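Local coordinates for protein luciferase-like monooxygenase (Streptomyces bottropensis, PDB 4US5) that probably acts as a monooxygenase of the bacterial luciferase-like family, incorporating or reducing molecular oxygen, at residues Ser224-Cys229 and Pro284-Gly289. Numbering follows the deposited sequence.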
loop_
_atom_site.group_PDB
_atom_site.type_symbol
_atom_site.label_atom_id
_atom_site.label_comp_id
_atom_site.label_asym_id
_atom_site.label_seq_id
_atom_site.Cartn_x
_atom_site.Cartn_y
_atom_site.Cartn_z
ATOM N N SER B 224 -7.687 23.497 -1.980
ATOM C CA SER B 224 -6.832 23.090 -0.877
ATOM C C SER B 224 -6.190 24.289 -0.248
ATOM O O SER B 224 -5.551 25.104 -0.937
ATOM C CB SER B 224 -5.799 22.065 -1.313
ATOM O OG SER B 224 -6.474 20.936 -1.813
ATOM N N VAL B 225 -6.339 24.383 1.059
ATOM C CA VAL B 225 -5.952 25.539 1.838
ATOM C C VAL B 225 -5.297 25.069 3.122
ATOM O O VAL B 225 -5.737 24.098 3.718
ATOM C CB VAL B 225 -7.167 26.421 2.219
ATOM C CG1 VAL B 225 -7.632 27.246 1.029
ATOM C CG2 VAL B 225 -8.316 25.595 2.784
ATOM N N VAL B 226 -4.263 25.788 3.549
ATOM C CA VAL B 226 -3.766 25.689 4.887
ATOM C C VAL B 226 -4.610 26.560 5.802
ATOM O O VAL B 226 -4.916 27.751 5.495
ATOM C CB VAL B 226 -2.299 26.123 4.975
ATOM C CG1 VAL B 226 -1.875 26.357 6.401
ATOM C CG2 VAL B 226 -1.412 25.100 4.342
ATOM N N VAL B 227 -5.046 25.973 6.910
ATOM C CA VAL B 227 -5.796 26.711 7.895
ATOM C C VAL B 227 -5.210 26.455 9.262
ATOM O O VAL B 227 -4.872 25.318 9.602
ATOM C CB VAL B 227 -7.272 26.297 7.916
ATOM C CG1 VAL B 227 -8.064 27.107 8.935
ATOM C CG2 VAL B 227 -7.877 26.403 6.530
ATOM N N CYS B 228 -5.089 27.523 10.037
ATOM C CA CYS B 228 -4.677 27.443 11.422
ATOM C C CYS B 228 -5.715 28.173 12.270
ATOM O O CYS B 228 -5.744 29.415 12.324
ATOM C CB CYS B 228 -3.291 28.085 11.558
ATOM S SG CYS B 228 -2.602 27.996 13.207
ATOM N N CYS B 229 -6.632 27.400 12.856
ATOM C CA CYS B 229 -7.779 27.936 13.580
ATOM C C CYS B 229 -7.659 27.634 15.090
ATOM O O CYS B 229 -7.228 26.541 15.497
ATOM C CB CYS B 229 -9.066 27.368 13.018
ATOM S SG CYS B 229 -10.560 27.995 13.810
ATOM N N PRO B 284 -4.836 35.485 1.714
ATOM C CA PRO B 284 -3.611 35.074 2.417
ATOM C C PRO B 284 -3.187 33.665 1.981
ATOM O O PRO B 284 -4.044 32.799 1.799
ATOM C CB PRO B 284 -4.017 35.107 3.899
ATOM C CG PRO B 284 -5.501 35.171 3.929
ATOM C CD PRO B 284 -5.974 35.693 2.614
ATOM N N ARG B 285 -1.892 33.422 1.888
ATOM C CA ARG B 285 -1.416 32.101 1.520
ATOM C C ARG B 285 -1.925 31.036 2.516
ATOM O O ARG B 285 -2.395 29.952 2.122
ATOM C CB ARG B 285 0.099 32.052 1.485
ATOM C CG ARG B 285 0.624 30.689 1.023
ATOM C CD ARG B 285 2.089 30.524 1.264
ATOM N NE ARG B 285 2.877 31.340 0.334
ATOM C CZ ARG B 285 3.190 30.976 -0.900
ATOM N NH1 ARG B 285 2.773 29.837 -1.393
ATOM N NH2 ARG B 285 3.899 31.784 -1.655
ATOM N N TYR B 286 -1.790 31.357 3.792
ATOM C CA TYR B 286 -2.238 30.510 4.879
ATOM C C TYR B 286 -3.298 31.280 5.663
ATOM O O TYR B 286 -3.113 32.459 6.005
ATOM C CB TYR B 286 -1.066 30.179 5.808
ATOM C CG TYR B 286 0.117 29.533 5.128
ATOM C CD1 TYR B 286 -0.039 28.653 4.072
ATOM C CD2 TYR B 286 1.411 29.786 5.575
ATOM C CE1 TYR B 286 1.052 28.041 3.490
ATOM C CE2 TYR B 286 2.512 29.171 4.990
ATOM C CZ TYR B 286 2.331 28.324 3.949
ATOM O OH TYR B 286 3.390 27.711 3.359
ATOM N N VAL B 287 -4.415 30.620 5.933
ATOM C CA VAL B 287 -5.560 31.257 6.565
ATOM C C VAL B 287 -5.537 31.003 8.042
ATOM O O VAL B 287 -5.600 29.841 8.484
ATOM C CB VAL B 287 -6.853 30.751 5.937
ATOM C CG1 VAL B 287 -8.079 31.319 6.646
ATOM C CG2 VAL B 287 -6.872 31.115 4.465
ATOM N N VAL B 288 -5.513 32.088 8.827
ATOM C CA VAL B 288 -5.277 32.004 10.269
ATOM C C VAL B 288 -6.303 32.837 11.015
ATOM O O VAL B 288 -6.623 33.964 10.580
ATOM C CB VAL B 288 -3.890 32.548 10.643
ATOM C CG1 VAL B 288 -3.637 32.423 12.148
ATOM C CG2 VAL B 288 -2.808 31.844 9.849
ATOM N N GLY B 289 -6.786 32.328 12.141
ATOM C CA GLY B 289 -7.609 33.129 13.043
ATOM C C GLY B 289 -8.610 32.377 13.870
ATOM O O GLY B 289 -8.602 31.130 13.940
HETATM O O HOH W 1 -4.591 28.478 2.615
#
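Val-227 to Cys-229 and Val-287 to Gly-289 form a buried parallel strand pair at the C-terminal end of strand 221-229. The two strand axes approach to 4.7 Å and run in nearly the same direction, at 16° to each other. Three backbone hydrogen bonds join them. Val-287 N donates to Val-226 O at 2.9 Å. Cys-228 N donates to Val-287 O at 2.8 Å. Gly-289 N then donates to Cys-228 O at 3.1 Å. Before the ladder starts, a water bridges the strands by donating to Val-226 O and Arg-285 O. The luciferase-like family has a TIM-barrel fold. Strand 221-229 pairs in parallel with strands 188-191 and 309-313 as well, so 286-289 is an additional strand branching from the barrel sheet. On the face of Val-226 and Cys-228, Tyr-286 lies obliquely across Val-226, with Tyr-286 CD1 3.5 Å from Val-226 CB. The tyrosine CG is anti to its own carbonyl carbon (chi1 -56°), which brings the CD1 and CE1 side of the ring beside Val-226 CB and both its methyls. Arg-285 CD sits above one ring face, near the rim, and His-243 of helix 233-251 stacks on the same tyrosine. Farther along, Cys-228 CB meets Val-288 CG2 more loosely, at 4.2 Å. On the other face, Val-227 and Cys-229 pack against Leu-298 and Val-294 of helix 291-305, which follows the added strand.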